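Local coordinates for ParM protein (Staphylococcus aureus, PDB 3JS6) that probably acts as an actin-like filament-forming protein in plasmid segregation, its polymers helping to distribute copies of plasmid pSK41 to daughter cells, at residues E110-I116 with K150-G156; F181-S187 with D199-M204; S29-R33 with D69-T73; G192-I198 with F212-T218; E23-I27 with D321-S325. One frame throughout, in Å; residues are numbered along the deposited sequence.

The five contacts illustrate how chemistry varies with place in a fold. Interactions 1, 2 and 4 are strand pairings, each combining buried and exposed residues and held mainly by backbone hydrogen bonds: parallel in interaction 1, antiparallel in the other two. Interactions 2 and 4 use opposite ends of strand 196-202, one near its closing turn and the other at its opening loop. Interactions 3 and 5 share strand 23-33 but lack backbone bonds across the contact; side chains do the work, through an ion pair and a leucine in partly buried interaction 3 and a lysine lying over a phenylalanine in interaction 5. The latter, a surface contact, closes a loop within which the other four lie.

Interaction 1: residues E110-I116 with K150-G156; sequences EVVNVVI and KTINVKG
Val112 and Val114 each bond to two residues of the partner strand, the pattern by which parallel strands pair. Val112 N donates to Thr151 O (2.7 Å) while Val112 O receives Asn153 N (3.0 Å), so Ile152 is bracketed; Val114 brackets Val154 likewise through Asn153 O and Lys155 N. Glu110 O and Ile116 N add a bond at either end.

On one face of the sheet the amides of Asn113 and Asn153 run side by side with planes only 20° apart, and Asn113 ND2 stands 3.3 Å from Asn153 OD1; Asn153 ND2 is bonded to Ser140. Lys155 adds to this pair by bending back at its second torsion (chi2 -53°), bringing CE to 3.6 Å from Asn113 ND2.

Val112, Val114, Ile152 and Val154 occupy the reverse face. Val154 CG2 meets Val114 CG2 at 4.1 Å, and Ile116 adds its CD1 at 3.9 Å from Val154 CG2. Lys150 lays its CD against Val112 CG2 and sends NZ on to the carbonyls of Val107 and Glu109.

Strand 4-11 flanks 110-116 and strand 141-145 flanks 150-156, placing the pair inside the large mixed sheet, with helix 90-104 packing through Ile100 on Ile116 and through Ala104 on Ile152.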
# COMPACT_ATOMS: atom_id res chain seq x y z
N GLU A 110 16.53 -8.86 20.38
CA GLU A 110 15.37 -9.65 20.78
C GLU A 110 14.12 -8.82 21.06
O GLU A 110 13.02 -9.17 20.63
CB GLU A 110 15.68 -10.43 22.05
CG GLU A 110 16.33 -11.76 21.85
CD GLU A 110 15.66 -12.83 22.68
OE1 GLU A 110 14.50 -13.18 22.36
OE2 GLU A 110 16.28 -13.32 23.65
N VAL A 111 14.30 -7.75 21.82
CA VAL A 111 13.17 -6.90 22.15
C VAL A 111 13.10 -5.75 21.17
O VAL A 111 14.00 -4.92 21.10
CB VAL A 111 13.29 -6.35 23.58
CG1 VAL A 111 12.10 -5.42 23.89
CG2 VAL A 111 13.30 -7.52 24.57
N VAL A 112 12.00 -5.70 20.42
CA VAL A 112 11.80 -4.70 19.38
C VAL A 112 10.74 -3.69 19.75
O VAL A 112 9.54 -4.01 19.70
CB VAL A 112 11.36 -5.40 18.04
CG1 VAL A 112 11.27 -4.38 16.91
CG2 VAL A 112 12.36 -6.47 17.69
N ASN A 113 11.14 -2.48 20.13
CA ASN A 113 10.17 -1.45 20.49
C ASN A 113 9.92 -0.62 19.23
O ASN A 113 10.86 -0.22 18.54
CB ASN A 113 10.73 -0.57 21.60
CG ASN A 113 11.09 -1.36 22.84
OD1 ASN A 113 12.23 -1.34 23.29
ND2 ASN A 113 10.12 -2.06 23.40
N VAL A 114 8.66 -0.36 18.94
CA VAL A 114 8.34 0.40 17.75
C VAL A 114 7.14 1.29 17.89
O VAL A 114 6.38 1.22 18.88
CB VAL A 114 7.97 -0.56 16.58
CG1 VAL A 114 9.07 -1.61 16.38
CG2 VAL A 114 6.62 -1.26 16.89
N VAL A 115 6.99 2.14 16.89
CA VAL A 115 5.80 2.95 16.72
C VAL A 115 5.36 2.45 15.32
O VAL A 115 6.21 2.09 14.50
CB VAL A 115 6.09 4.43 16.66
CG1 VAL A 115 6.43 4.94 18.07
CG2 VAL A 115 7.22 4.69 15.67
N ILE A 116 4.06 2.41 15.07
CA ILE A 116 3.53 1.96 13.79
C ILE A 116 2.76 3.08 13.08
O ILE A 116 1.84 3.68 13.65
CB ILE A 116 2.57 0.75 13.97
CG1 ILE A 116 3.31 -0.43 14.59
CG2 ILE A 116 1.94 0.37 12.62
CD1 ILE A 116 2.40 -1.65 14.87
N LYS A 150 10.93 -12.80 18.58
CA LYS A 150 11.05 -11.35 18.71
C LYS A 150 9.93 -10.94 19.62
O LYS A 150 8.78 -11.37 19.43
CB LYS A 150 10.86 -10.63 17.37
CG LYS A 150 12.00 -10.82 16.37
CD LYS A 150 13.32 -10.32 16.91
CE LYS A 150 14.42 -10.54 15.88
NZ LYS A 150 15.76 -10.11 16.38
N THR A 151 10.26 -10.11 20.61
CA THR A 151 9.28 -9.57 21.53
C THR A 151 9.00 -8.20 20.96
O THR A 151 9.91 -7.37 20.86
CB THR A 151 9.87 -9.39 22.95
OG1 THR A 151 10.17 -10.67 23.51
CG2 THR A 151 8.90 -8.65 23.85
N ILE A 152 7.75 -7.93 20.60
CA ILE A 152 7.42 -6.65 20.00
C ILE A 152 6.52 -5.78 20.85
O ILE A 152 5.37 -6.15 21.14
CB ILE A 152 6.73 -6.86 18.63
CG1 ILE A 152 7.71 -7.56 17.69
CG2 ILE A 152 6.26 -5.52 18.05
CD1 ILE A 152 7.11 -8.73 16.95
N ASN A 153 7.01 -4.62 21.25
CA ASN A 153 6.23 -3.67 22.03
C ASN A 153 5.86 -2.47 21.16
O ASN A 153 6.72 -1.91 20.48
CB ASN A 153 6.99 -3.25 23.29
CG ASN A 153 7.31 -4.43 24.19
OD1 ASN A 153 8.47 -4.70 24.49
ND2 ASN A 153 6.27 -5.12 24.64
N VAL A 154 4.61 -2.06 21.18
CA VAL A 154 4.20 -0.92 20.38
C VAL A 154 4.03 0.29 21.30
O VAL A 154 3.20 0.28 22.21
CB VAL A 154 2.88 -1.20 19.64
CG1 VAL A 154 2.44 0.04 18.87
CG2 VAL A 154 3.09 -2.37 18.64
N LYS A 155 4.82 1.32 21.05
CA LYS A 155 4.83 2.52 21.88
C LYS A 155 3.90 3.60 21.38
O LYS A 155 3.66 4.60 22.07
CB LYS A 155 6.24 3.08 21.94
CG LYS A 155 7.25 2.08 22.45
CD LYS A 155 6.81 1.51 23.78
CE LYS A 155 7.85 0.53 24.31
NZ LYS A 155 7.46 0.00 25.67
N GLY A 156 3.39 3.42 20.16
CA GLY A 156 2.49 4.40 19.59
C GLY A 156 2.02 3.97 18.20
O GLY A 156 2.70 3.18 17.52

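Interaction 2: residues F181-S187 with D199-M204; sequences FTEGKYS and DTYQNM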
# COMPACT_ATOMS: atom_id res chain seq x y z
N PHE A 181 2.45 23.37 0.56
CA PHE A 181 1.43 22.37 0.85
C PHE A 181 0.41 22.81 1.89
O PHE A 181 -0.75 22.43 1.81
CB PHE A 181 2.11 21.06 1.30
CG PHE A 181 1.15 19.92 1.51
CD1 PHE A 181 0.40 19.42 0.46
CD2 PHE A 181 1.00 19.35 2.78
CE1 PHE A 181 -0.50 18.37 0.66
CE2 PHE A 181 0.11 18.30 2.99
CZ PHE A 181 -0.65 17.80 1.92
N THR A 182 0.84 23.63 2.84
CA THR A 182 -0.07 24.09 3.90
C THR A 182 -1.23 24.91 3.38
O THR A 182 -2.31 24.93 3.98
CB THR A 182 0.69 24.92 4.97
OG1 THR A 182 1.18 26.13 4.39
CG2 THR A 182 1.86 24.14 5.53
N GLU A 183 -1.05 25.63 2.28
CA GLU A 183 -2.14 26.42 1.73
C GLU A 183 -2.29 26.20 0.23
O GLU A 183 -2.61 27.12 -0.50
CB GLU A 183 -1.92 27.90 2.03
CG GLU A 183 -0.49 28.27 2.38
CD GLU A 183 -0.31 29.75 2.65
OE1 GLU A 183 -0.70 30.20 3.74
OE2 GLU A 183 0.21 30.45 1.76
N GLY A 184 -2.09 24.98 -0.24
CA GLY A 184 -2.22 24.72 -1.65
C GLY A 184 -3.30 23.72 -1.95
O GLY A 184 -3.93 23.19 -1.04
N LYS A 185 -3.53 23.48 -3.24
CA LYS A 185 -4.53 22.53 -3.69
C LYS A 185 -3.78 21.43 -4.44
O LYS A 185 -3.02 21.71 -5.37
CB LYS A 185 -5.53 23.22 -4.61
CG LYS A 185 -6.70 22.36 -5.02
CD LYS A 185 -7.81 23.24 -5.59
CE LYS A 185 -8.92 22.42 -6.20
NZ LYS A 185 -10.09 23.28 -6.53
N TYR A 186 -3.98 20.19 -4.01
CA TYR A 186 -3.28 19.07 -4.61
C TYR A 186 -4.22 17.94 -4.84
O TYR A 186 -5.16 17.75 -4.07
CB TYR A 186 -2.17 18.56 -3.68
CG TYR A 186 -1.08 19.55 -3.43
CD1 TYR A 186 -1.30 20.66 -2.64
CD2 TYR A 186 0.18 19.39 -4.03
CE1 TYR A 186 -0.30 21.62 -2.45
CE2 TYR A 186 1.18 20.34 -3.85
CZ TYR A 186 0.94 21.44 -3.06
OH TYR A 186 1.91 22.39 -2.86
N SER A 187 -3.95 17.14 -5.86
CA SER A 187 -4.79 16.00 -6.11
C SER A 187 -3.92 14.79 -6.28
O SER A 187 -2.78 14.88 -6.75
CB SER A 187 -5.65 16.21 -7.36
OG SER A 187 -6.61 17.24 -7.16
N ASP A 199 -8.29 12.06 -5.30
CA ASP A 199 -8.52 12.62 -3.97
C ASP A 199 -7.90 13.99 -3.98
O ASP A 199 -6.70 14.15 -4.26
CB ASP A 199 -7.84 11.75 -2.89
CG ASP A 199 -8.65 10.51 -2.57
OD1 ASP A 199 -9.70 10.64 -1.93
OD2 ASP A 199 -8.24 9.41 -2.99
N THR A 200 -8.71 14.99 -3.67
CA THR A 200 -8.26 16.37 -3.68
C THR A 200 -8.13 16.96 -2.28
O THR A 200 -8.97 16.73 -1.42
CB THR A 200 -9.22 17.20 -4.55
OG1 THR A 200 -9.08 16.75 -5.91
CG2 THR A 200 -8.90 18.67 -4.48
N TYR A 201 -7.05 17.69 -2.08
CA TYR A 201 -6.74 18.30 -0.80
C TYR A 201 -6.54 19.80 -0.96
O TYR A 201 -5.94 20.25 -1.93
CB TYR A 201 -5.45 17.68 -0.24
CG TYR A 201 -5.63 16.30 0.35
CD1 TYR A 201 -5.89 15.19 -0.45
CD2 TYR A 201 -5.59 16.12 1.73
CE1 TYR A 201 -6.12 13.92 0.12
CE2 TYR A 201 -5.82 14.88 2.30
CZ TYR A 201 -6.09 13.78 1.50
OH TYR A 201 -6.36 12.57 2.10
N GLN A 202 -7.05 20.56 -0.01
CA GLN A 202 -6.90 22.01 -0.02
C GLN A 202 -6.49 22.40 1.40
O GLN A 202 -7.17 22.05 2.38
CB GLN A 202 -8.21 22.69 -0.40
CG GLN A 202 -8.18 24.22 -0.26
CD GLN A 202 -7.61 24.92 -1.48
OE1 GLN A 202 -8.19 24.88 -2.55
NE2 GLN A 202 -6.47 25.58 -1.30
N ASN A 203 -5.37 23.10 1.51
CA ASN A 203 -4.87 23.51 2.82
C ASN A 203 -4.84 22.31 3.75
O ASN A 203 -5.38 22.34 4.86
CB ASN A 203 -5.74 24.62 3.43
CG ASN A 203 -5.93 25.80 2.49
OD1 ASN A 203 -5.09 26.07 1.64
ND2 ASN A 203 -7.04 26.51 2.65
N MSE A 204 -4.25 21.23 3.24
CA MSE A 204 -4.07 19.99 3.98
C MSE A 204 -5.29 19.22 4.36
O MSE A 204 -5.19 18.26 5.12
CB MSE A 204 -3.25 20.25 5.24
CG MSE A 204 -1.85 20.75 4.96
SE MSE A 204 -0.78 20.88 6.55
CE MSE A 204 -1.70 22.46 7.34
O HOH W 1 -3.06 21.21 0.85
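Lys185 shows how one long side chain can run across a partner strand, touching it at successive atoms. Its CB sits 3.8 Å from Gln202 OE1, and CG, swung to the far side of CB from the backbone N (chi1 -174°), passes close to Tyr201 O. CD comes nearest to Gln202 OE1, at 3.5 Å. The chain stays extended, so CE reaches Thr200 CG2 at 4.1 Å, and NZ goes beyond the hairpin to a salt bridge with Glu210 and a bond to Val285 O.

The antiparallel strands themselves are joined at the hydrogen-bonded pair Tyr186 and Tyr201, where Tyr201 N meets Tyr186 O at 2.7 Å and Tyr186 N donates to Tyr201 O in return. One residue further, Ser187 OG donates to Thr200 OG1 (2.8 Å), and Thr200 OG1 is bonded in turn to Glu210 O. Near the turn, Gly184 O receives both Asn203 N (2.9 Å) and a water that also donates to Phe181 O and accepts from Met204 N. Met204, a selenomethionine, lays its CG 3.7 Å from Phe181 CE2, and its selenium makes an oblique Met-aromatic contact with that ring.

The contact thus changes character along its length: a hydroxyl relay and backbone bonds fix the strand pair, while a single water gathers three backbone groups where the chain turns, and the lysine probably gains from Glu210 a counter-charge for its ammonium group.

Interaction 3: residues S29-R33 with D69-T73; sequences SRIGR and DLDKT
Arg30 and Leu70 meet where strand 23-33 passes the short helical turn 70-73, and the contact divides into a compact apolar part and a more open charged part. The compact part belongs to Leu70. With CG anti to the backbone N (chi1 178°), the side chain is carried straight at the strand, and both methyls come against the same side of the backbone. CD2 lies 3.8 Å from Ile31 C and 3.9 Å from Arg30 CB, while CD1 is 4.0 Å from Gly32 N. Gly32 has no side chain to intervene, consistent with the close approach of Leu70 CD1 to the main chain here. Leu70 also touches Leu65 of strand 64-66, and Ile31 turns the other way, onto helix 90-104.

The looser side is carried by Arg30 and Asp71, both partly exposed. The arginine bends at its third torsion and presents its edge to the carboxylate. Arg30 NH2 donates to Asp71 OD1 at 3.0 Å in a nearly straight bond (171°), with the oxygen almost in the guanidinium plane. The companion bond, from Arg30 NE to Asp71 OD2 at 3.3 Å, is weak and bent. Because the two flat groups are turned 66° apart, they do not form the coplanar, two-pronged pairing familiar from ideal arginine-carboxylate bridges.

Arg30 NH1 is engaged separately by Asp79, so the guanidinium is shared by two carboxylates. Such a setting should favour the positive charge of Arg30, and having partners at more than one nitrogen probably restricts rotation of the group. One strong bond and one weak one therefore tie the helical turn to the strand beside the leucine that packs there.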
# COMPACT_ATOMS: atom_id res chain seq x y z
N SER A 29 -1.48 -9.91 -0.59
CA SER A 29 -2.27 -10.00 0.62
C SER A 29 -2.95 -11.38 0.68
O SER A 29 -4.15 -11.50 0.51
CB SER A 29 -3.31 -8.87 0.62
OG SER A 29 -4.18 -8.96 1.72
N ARG A 30 -2.14 -12.41 0.91
CA ARG A 30 -2.58 -13.81 0.98
C ARG A 30 -1.85 -14.43 2.14
O ARG A 30 -0.74 -14.03 2.46
CB ARG A 30 -2.15 -14.60 -0.28
CG ARG A 30 -2.87 -14.23 -1.57
CD ARG A 30 -2.21 -14.91 -2.79
NE ARG A 30 -2.25 -16.37 -2.74
CZ ARG A 30 -3.36 -17.10 -2.81
NH1 ARG A 30 -4.54 -16.49 -2.93
NH2 ARG A 30 -3.30 -18.42 -2.81
N ILE A 31 -2.46 -15.41 2.78
CA ILE A 31 -1.82 -16.06 3.91
C ILE A 31 -2.11 -17.56 3.87
O ILE A 31 -3.13 -17.98 3.32
CB ILE A 31 -2.31 -15.43 5.23
CG1 ILE A 31 -1.40 -15.83 6.38
CG2 ILE A 31 -3.76 -15.83 5.51
CD1 ILE A 31 -1.61 -14.97 7.62
N GLY A 32 -1.21 -18.35 4.42
CA GLY A 32 -1.41 -19.79 4.45
C GLY A 32 -1.11 -20.35 5.83
O GLY A 32 -0.92 -19.61 6.81
N ARG A 33 -1.03 -21.67 5.91
CA ARG A 33 -0.76 -22.33 7.18
C ARG A 33 -0.08 -23.62 6.86
O ARG A 33 -0.47 -24.31 5.91
CB ARG A 33 -2.07 -22.60 7.92
CG ARG A 33 -1.89 -23.54 9.09
CD ARG A 33 -3.12 -23.59 9.98
NE ARG A 33 -3.04 -24.71 10.91
CZ ARG A 33 -3.84 -24.87 11.95
NH1 ARG A 33 -4.79 -23.98 12.20
NH2 ARG A 33 -3.69 -25.93 12.73
N ASP A 69 6.60 -16.29 -2.11
CA ASP A 69 6.58 -17.66 -2.63
C ASP A 69 5.61 -18.57 -1.91
O ASP A 69 5.75 -19.81 -1.96
CB ASP A 69 7.97 -18.28 -2.56
CG ASP A 69 8.92 -17.70 -3.59
OD1 ASP A 69 8.44 -17.27 -4.65
OD2 ASP A 69 10.15 -17.69 -3.34
N LEU A 70 4.62 -17.97 -1.25
CA LEU A 70 3.63 -18.72 -0.51
C LEU A 70 3.11 -19.97 -1.22
O LEU A 70 3.16 -21.08 -0.67
CB LEU A 70 2.42 -17.83 -0.19
CG LEU A 70 1.29 -18.55 0.56
CD1 LEU A 70 1.82 -19.10 1.90
CD2 LEU A 70 0.11 -17.60 0.80
N ASP A 71 2.60 -19.78 -2.44
CA ASP A 71 2.00 -20.87 -3.19
C ASP A 71 2.97 -21.93 -3.69
O ASP A 71 2.56 -22.99 -4.19
CB ASP A 71 1.14 -20.29 -4.33
CG ASP A 71 0.08 -19.31 -3.82
OD1 ASP A 71 -0.49 -19.53 -2.71
OD2 ASP A 71 -0.20 -18.32 -4.52
N LYS A 72 4.27 -21.64 -3.56
CA LYS A 72 5.30 -22.60 -3.95
C LYS A 72 5.61 -23.53 -2.78
O LYS A 72 6.28 -24.57 -2.93
CB LYS A 72 6.58 -21.88 -4.39
CG LYS A 72 6.41 -21.14 -5.71
CD LYS A 72 7.70 -20.51 -6.24
CE LYS A 72 7.37 -19.71 -7.49
NZ LYS A 72 8.57 -19.08 -8.12
N THR A 73 5.09 -23.20 -1.59
CA THR A 73 5.37 -24.05 -0.44
C THR A 73 4.15 -24.69 0.19
O THR A 73 4.26 -25.59 1.02
CB THR A 73 6.18 -23.28 0.65
OG1 THR A 73 6.88 -24.22 1.48
CG2 THR A 73 5.27 -22.45 1.54

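Interaction 4: residues G192-I198 with F212-T218; sequences GSGTTII and FVINKGT
The beta hairpin of strands 196-202 and 205-214 begins here with Thr196 and Ile214, a hydrogen-bonded antiparallel pair. Thr196 N meets Ile214 O at 2.9 Å, and Ile214 N returns a bond to Thr196 O. Two residues on, Ile198 and Phe212 repeat the exchange, with Ile198 N at 2.8 Å from Phe212 O.

Their side chains lie alongside one another. Phe212 CG falls between its backbone N and carbonyl carbon (chi1 58°), which brings the ring across to the isoleucine: Ile198 CB stands over one face in a CH-pi contact, 3.9 Å from the ring centroid, and Ile198 CG1 touches Phe212 CZ at 3.6 Å. Helix 263-284 packs on these two side chains, Phe281 on Ile198 and Asn280 on Phe212.

Ahead of the strand, the glycine-rich run 192-195 probably corresponds to the second phosphate loop of the actin superfamily, which would face the nucleotide in bound forms. Thr196 OG1 donates to Lys216 O (2.9 Å), and Gly192 O takes Thr218 N at 3.0 Å, tying the loop to the start of helix 218-228. Gly217, the N-cap of that helix, slips its CA to 3.2 Å from Ser193 O, while Asp220 accepts a bond from Gly217 N. Beside them, Thr195 CG2 rests 3.6 Å from Asn215 OD1, at an inverse gamma turn.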
# COMPACT_ATOMS: atom_id res chain seq x y z
N GLY A 192 -5.44 2.50 -10.33
CA GLY A 192 -5.42 1.17 -9.74
C GLY A 192 -5.79 0.10 -10.75
O GLY A 192 -6.06 0.41 -11.91
N SER A 193 -5.78 -1.15 -10.32
CA SER A 193 -6.12 -2.25 -11.21
C SER A 193 -7.59 -2.23 -11.66
O SER A 193 -7.90 -2.47 -12.82
CB SER A 193 -5.81 -3.57 -10.53
OG SER A 193 -6.44 -3.60 -9.26
N GLY A 194 -8.49 -1.92 -10.73
CA GLY A 194 -9.90 -1.91 -11.07
C GLY A 194 -10.58 -0.55 -11.05
O GLY A 194 -11.70 -0.41 -11.56
N THR A 195 -9.93 0.45 -10.48
CA THR A 195 -10.51 1.78 -10.41
C THR A 195 -9.42 2.83 -10.54
O THR A 195 -8.24 2.53 -10.39
CB THR A 195 -11.24 2.01 -9.07
OG1 THR A 195 -10.29 2.00 -8.00
CG2 THR A 195 -12.27 0.92 -8.82
N THR A 196 -9.84 4.06 -10.83
CA THR A 196 -8.93 5.20 -10.94
C THR A 196 -9.49 6.21 -9.95
O THR A 196 -10.58 6.73 -10.12
CB THR A 196 -8.93 5.79 -12.35
OG1 THR A 196 -8.44 4.80 -13.27
CG2 THR A 196 -8.04 7.03 -12.42
N ILE A 197 -8.74 6.45 -8.88
CA ILE A 197 -9.17 7.32 -7.80
C ILE A 197 -8.55 8.71 -7.75
O ILE A 197 -7.33 8.84 -7.85
CB ILE A 197 -8.86 6.64 -6.43
CG1 ILE A 197 -9.16 5.15 -6.50
CG2 ILE A 197 -9.64 7.31 -5.32
CD1 ILE A 197 -10.59 4.82 -6.74
N ILE A 198 -9.37 9.73 -7.57
CA ILE A 198 -8.87 11.09 -7.44
C ILE A 198 -9.28 11.61 -6.07
O ILE A 198 -10.46 11.57 -5.72
CB ILE A 198 -9.43 12.04 -8.51
CG1 ILE A 198 -8.84 11.73 -9.89
CG2 ILE A 198 -9.10 13.50 -8.13
CD1 ILE A 198 -9.16 10.34 -10.44
N PHE A 212 -13.24 11.90 -6.52
CA PHE A 212 -14.14 10.98 -7.21
C PHE A 212 -13.44 9.70 -7.61
O PHE A 212 -12.21 9.58 -7.48
CB PHE A 212 -14.76 11.64 -8.46
CG PHE A 212 -13.76 12.13 -9.46
CD1 PHE A 212 -13.12 13.36 -9.27
CD2 PHE A 212 -13.45 11.38 -10.59
CE1 PHE A 212 -12.19 13.84 -10.20
CE2 PHE A 212 -12.52 11.84 -11.52
CZ PHE A 212 -11.88 13.08 -11.33
N VAL A 213 -14.23 8.75 -8.10
CA VAL A 213 -13.71 7.47 -8.54
C VAL A 213 -14.28 7.06 -9.90
O VAL A 213 -15.46 7.22 -10.15
CB VAL A 213 -14.04 6.36 -7.55
CG1 VAL A 213 -13.45 5.03 -8.04
CG2 VAL A 213 -13.50 6.71 -6.17
N ILE A 214 -13.41 6.57 -10.78
CA ILE A 214 -13.80 6.10 -12.10
C ILE A 214 -13.72 4.59 -11.93
O ILE A 214 -12.70 4.07 -11.45
CB ILE A 214 -12.81 6.57 -13.20
CG1 ILE A 214 -12.72 8.09 -13.22
CG2 ILE A 214 -13.25 6.06 -14.57
CD1 ILE A 214 -14.05 8.79 -13.23
N ASN A 215 -14.77 3.87 -12.29
CA ASN A 215 -14.78 2.42 -12.11
C ASN A 215 -14.14 1.67 -13.26
O ASN A 215 -14.70 0.69 -13.77
CB ASN A 215 -16.21 1.92 -11.89
CG ASN A 215 -16.25 0.55 -11.26
OD1 ASN A 215 -15.51 0.27 -10.31
ND2 ASN A 215 -17.13 -0.32 -11.77
N LYS A 216 -12.96 2.12 -13.66
CA LYS A 216 -12.18 1.51 -14.74
C LYS A 216 -10.73 1.57 -14.29
O LYS A 216 -10.28 2.59 -13.78
CB LYS A 216 -12.37 2.29 -16.04
CG LYS A 216 -13.82 2.34 -16.54
CD LYS A 216 -14.13 3.64 -17.30
CE LYS A 216 -13.29 3.77 -18.56
NZ LYS A 216 -13.68 4.98 -19.35
N GLY A 217 -9.99 0.47 -14.47
CA GLY A 217 -8.60 0.44 -14.05
C GLY A 217 -7.68 -0.11 -15.11
O GLY A 217 -8.05 -0.18 -16.29
N THR A 218 -6.49 -0.52 -14.70
CA THR A 218 -5.51 -1.06 -15.64
C THR A 218 -5.99 -2.37 -16.29
O THR A 218 -5.69 -2.63 -17.45
CB THR A 218 -4.15 -1.29 -14.96
OG1 THR A 218 -4.30 -2.22 -13.88
CG2 THR A 218 -3.62 0.04 -14.42

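Interaction 5: residues E23-I27 with D321-S325; sequences EKFVI and DSQFS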
# COMPACT_ATOMS: atom_id res chain seq x y z
N GLU A 23 15.00 -1.39 5.14
CA GLU A 23 14.44 -2.66 4.69
C GLU A 23 12.98 -2.50 4.25
O GLU A 23 12.21 -1.77 4.88
CB GLU A 23 14.52 -3.66 5.85
CG GLU A 23 15.66 -4.67 5.83
CD GLU A 23 16.97 -4.16 5.24
OE1 GLU A 23 17.67 -3.34 5.88
OE2 GLU A 23 17.30 -4.61 4.12
N LYS A 24 12.59 -3.18 3.18
CA LYS A 24 11.20 -3.07 2.77
C LYS A 24 10.71 -4.33 2.10
O LYS A 24 11.52 -5.16 1.73
CB LYS A 24 11.00 -1.83 1.87
CG LYS A 24 11.86 -1.78 0.63
CD LYS A 24 11.66 -0.43 -0.08
CE LYS A 24 12.33 -0.40 -1.44
NZ LYS A 24 11.98 0.83 -2.22
N PHE A 25 9.39 -4.49 2.00
CA PHE A 25 8.82 -5.66 1.33
C PHE A 25 7.49 -5.34 0.70
O PHE A 25 6.82 -4.39 1.11
CB PHE A 25 8.66 -6.85 2.32
CG PHE A 25 7.52 -6.70 3.30
CD1 PHE A 25 6.19 -6.89 2.90
CD2 PHE A 25 7.78 -6.37 4.64
CE1 PHE A 25 5.14 -6.75 3.80
CE2 PHE A 25 6.74 -6.22 5.55
CZ PHE A 25 5.41 -6.41 5.13
N VAL A 26 7.11 -6.11 -0.32
CA VAL A 26 5.82 -5.97 -0.98
C VAL A 26 5.45 -7.43 -1.32
O VAL A 26 6.17 -8.11 -2.01
CB VAL A 26 5.87 -5.03 -2.22
CG1 VAL A 26 6.98 -5.45 -3.19
CG2 VAL A 26 4.47 -5.02 -2.90
N ILE A 27 4.35 -7.89 -0.73
CA ILE A 27 3.90 -9.28 -0.83
C ILE A 27 2.40 -9.28 -1.00
O ILE A 27 1.70 -8.44 -0.42
CB ILE A 27 4.26 -10.00 0.52
CG1 ILE A 27 5.78 -9.98 0.71
CG2 ILE A 27 3.70 -11.44 0.55
CD1 ILE A 27 6.26 -10.31 2.12
N ASP A 321 9.26 4.22 -7.60
CA ASP A 321 8.68 3.12 -6.83
C ASP A 321 7.36 3.54 -6.20
O ASP A 321 7.23 3.53 -4.98
CB ASP A 321 9.63 2.65 -5.73
CG ASP A 321 10.51 1.50 -6.17
OD1 ASP A 321 11.37 1.71 -7.05
OD2 ASP A 321 10.33 0.37 -5.65
N SER A 322 6.41 3.91 -7.05
CA SER A 322 5.08 4.33 -6.60
C SER A 322 4.45 3.34 -5.62
O SER A 322 3.63 3.72 -4.79
CB SER A 322 4.15 4.52 -7.81
OG SER A 322 4.57 5.58 -8.65
N GLN A 323 4.81 2.07 -5.71
CA GLN A 323 4.24 1.08 -4.80
C GLN A 323 4.57 1.41 -3.34
O GLN A 323 3.78 1.13 -2.44
CB GLN A 323 4.73 -0.33 -5.15
CG GLN A 323 6.25 -0.45 -5.18
CD GLN A 323 6.77 -1.71 -5.85
OE1 GLN A 323 7.97 -1.84 -6.12
NE2 GLN A 323 5.87 -2.65 -6.13
N PHE A 324 5.74 2.00 -3.11
CA PHE A 324 6.13 2.35 -1.74
C PHE A 324 5.83 3.80 -1.28
O PHE A 324 6.19 4.19 -0.15
CB PHE A 324 7.61 2.01 -1.56
CG PHE A 324 7.89 0.52 -1.60
CD1 PHE A 324 8.45 -0.08 -2.73
CD2 PHE A 324 7.55 -0.28 -0.52
CE1 PHE A 324 8.68 -1.47 -2.78
CE2 PHE A 324 7.77 -1.68 -0.55
CZ PHE A 324 8.33 -2.27 -1.69
N SER A 325 5.19 4.58 -2.14
CA SER A 325 4.86 5.97 -1.80
C SER A 325 4.11 6.14 -0.50
O SER A 325 4.48 6.99 0.32
CB SER A 325 4.04 6.64 -2.92
OG SER A 325 4.89 7.23 -3.89
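Lys24 opens the contact by stretching over the ring of Phe324. Its first torsion (chi1 57°) tucks CG in over the main chain, and from there the extended chain crosses the face. CD lies 3.9 Å from the ring centroid, only 1° off the normal, a CH-pi contact over the very centre. NZ has travelled past the middle: it sits 4.3 Å from the same centroid, an off-centre cation-pi contact, and 3.8 Å from Asp321 OD2, a long salt bridge.

Phe25 takes part through its backbone. Its O comes to 3.3 Å from Phe324 CE2 at the ring edge, while its own side chain turns away to Leu102 and Leu103 of helix 90-104. Val26 then resumes the approach, its CB 3.7 Å from Phe324 CZ and the two side chains crossing at about a right angle.

On the other side, Phe324 N bonds to Asp321 O (2.8 Å), a turn that brings the carboxylate and the ring together within reach of one lysine. Lys17 of the adjoining strand 15-20 also touches the ring.

Bringing the chain just before C-terminal helix 325-342 back against a strand from its beginning is consistent with the actin fold, in which the last part of the chain returns to the N-terminal domain.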